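Local coordinates for protein suppressor of RNA silencing p3 (PDB 3AJF) that suppresses RNA-mediated gene silencing of the host, presumably by binding double-stranded RNA, and forms a homodimer, at residues A59-L63 with S64-D68. Residues are numbered along the deposited sequence; the frame is centred on the assembly and turned at random.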
# COMPACT_ATOMS: atom_id res chain seq x y z
N ALA A 59 -4.10 4.14 -5.33
CA ALA A 59 -3.96 2.77 -5.85
C ALA A 59 -4.81 1.76 -5.05
O ALA A 59 -5.43 0.89 -5.62
CB ALA A 59 -2.48 2.36 -5.91
N ILE A 60 -4.81 1.88 -3.72
CA ILE A 60 -5.62 1.03 -2.83
C ILE A 60 -7.13 1.27 -3.07
O ILE A 60 -7.92 0.33 -3.13
CB ILE A 60 -5.24 1.23 -1.35
CG1 ILE A 60 -3.80 0.68 -1.12
CG2 ILE A 60 -6.28 0.51 -0.41
CD1 ILE A 60 -3.16 1.04 0.28
N TRP A 61 -7.52 2.53 -3.24
CA TRP A 61 -8.90 2.84 -3.63
C TRP A 61 -9.32 2.12 -4.93
O TRP A 61 -10.40 1.52 -5.00
CB TRP A 61 -9.18 4.35 -3.70
CG TRP A 61 -10.56 4.58 -4.23
CD1 TRP A 61 -11.73 4.69 -3.50
CD2 TRP A 61 -10.93 4.70 -5.59
NE1 TRP A 61 -12.80 4.89 -4.35
CE2 TRP A 61 -12.34 4.88 -5.64
CE3 TRP A 61 -10.20 4.70 -6.79
CZ2 TRP A 61 -13.03 5.03 -6.85
CZ3 TRP A 61 -10.90 4.86 -8.01
CH2 TRP A 61 -12.31 5.01 -8.02
N MSE A 62 -8.47 2.18 -5.96
CA MSE A 62 -8.73 1.52 -7.24
C MSE A 62 -8.93 0.01 -7.09
O MSE A 62 -9.70 -0.60 -7.85
CB MSE A 62 -7.60 1.78 -8.23
CG MSE A 62 -7.43 3.21 -8.70
SE MSE A 62 -5.72 3.60 -9.59
CE MSE A 62 -5.80 2.55 -11.30
N LEU A 63 -8.19 -0.61 -6.16
CA LEU A 63 -8.30 -2.05 -5.93
C LEU A 63 -9.49 -2.43 -5.05
O LEU A 63 -10.05 -3.53 -5.17
CB LEU A 63 -7.01 -2.59 -5.29
CG LEU A 63 -5.79 -2.58 -6.20
CD1 LEU A 63 -4.45 -2.69 -5.41
CD2 LEU A 63 -5.94 -3.73 -7.22
N SER A 64 -9.85 -1.55 -4.13
CA SER A 64 -10.83 -1.89 -3.11
C SER A 64 -12.23 -1.42 -3.48
O SER A 64 -13.22 -1.97 -2.99
CB SER A 64 -10.41 -1.32 -1.76
OG SER A 64 -10.39 0.11 -1.76
N HIS A 65 -12.32 -0.38 -4.33
CA HIS A 65 -13.64 0.27 -4.58
C HIS A 65 -14.04 0.30 -6.04
O HIS A 65 -15.22 0.26 -6.35
CB HIS A 65 -13.68 1.69 -4.02
CG HIS A 65 -13.69 1.75 -2.53
ND1 HIS A 65 -14.84 1.90 -1.79
CD2 HIS A 65 -12.68 1.69 -1.63
CE1 HIS A 65 -14.55 1.91 -0.50
NE2 HIS A 65 -13.24 1.79 -0.38
N LYS A 66 -13.06 0.42 -6.94
CA LYS A 66 -13.34 0.65 -8.36
C LYS A 66 -13.83 -0.63 -9.02
O LYS A 66 -13.05 -1.54 -9.28
CB LYS A 66 -12.11 1.21 -9.10
CG LYS A 66 -12.39 1.69 -10.52
CD LYS A 66 -11.15 2.30 -11.18
CE LYS A 66 -11.28 2.33 -12.71
NZ LYS A 66 -12.35 3.26 -13.12
N ARG A 67 -15.12 -0.67 -9.32
CA ARG A 67 -15.70 -1.87 -9.89
C ARG A 67 -15.29 -2.18 -11.32
O ARG A 67 -15.41 -3.34 -11.73
CB ARG A 67 -17.22 -1.77 -9.85
CG ARG A 67 -17.82 -1.98 -8.49
CD ARG A 67 -19.29 -2.27 -8.67
NE ARG A 67 -20.06 -1.94 -7.48
CZ ARG A 67 -21.39 -1.84 -7.47
NH1 ARG A 67 -22.08 -2.05 -8.59
NH2 ARG A 67 -22.02 -1.53 -6.34
N ASP A 68 -14.86 -1.18 -12.09
CA ASP A 68 -14.56 -1.44 -13.50
C ASP A 68 -13.06 -1.43 -13.79
O ASP A 68 -12.65 -1.15 -14.93
CB ASP A 68 -15.32 -0.45 -14.43
CG ASP A 68 -14.94 1.00 -14.18
OD1 ASP A 68 -14.33 1.29 -13.12
OD2 ASP A 68 -15.24 1.86 -15.03
O HOH W 1 -11.18 -2.80 -8.04
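The carbonyl O atoms of Ile60 and Trp61 receive backbone N-H groups (Ser64 N to Ile60 O, 2.9 Å; His65 N to Trp61 O, 2.8 Å) in i+4 bonds that close the final turn of helix 49-64. This is a helix C-terminus: His65 is the first residue to leave helical backbone angles, and the Lys66 N to Trp61 O bond is weak at 3.5 Å. With chi1 at 64°, Ser64 OG lies between its own N and C and reaches back to Ile60 O, donating at 2.8 Å from above the carbonyl plane, so that oxygen accepts two hydrogen bonds from Ser64. On the exposed side, the rings of Trp61 and His65 are nearly parallel (planes 5° apart) but slid until they barely overlap; the closer contact is CH-pi, His65 CB lying over the indole five-membered ring, 3.7 Å from its centroid. Met62 instead packs on Leu22 and Ile26 of helix 17-30, while Ile60 meets Ile60 of the second subunit. Lys66 CB approaches the six-membered ring of Trp61 obliquely, near CH2, and its chain, bent at chi4, ends in a salt bridge from NZ to Asp68 OD1, 2.8 Å, on the syn side but 31° out of the carboxylate plane.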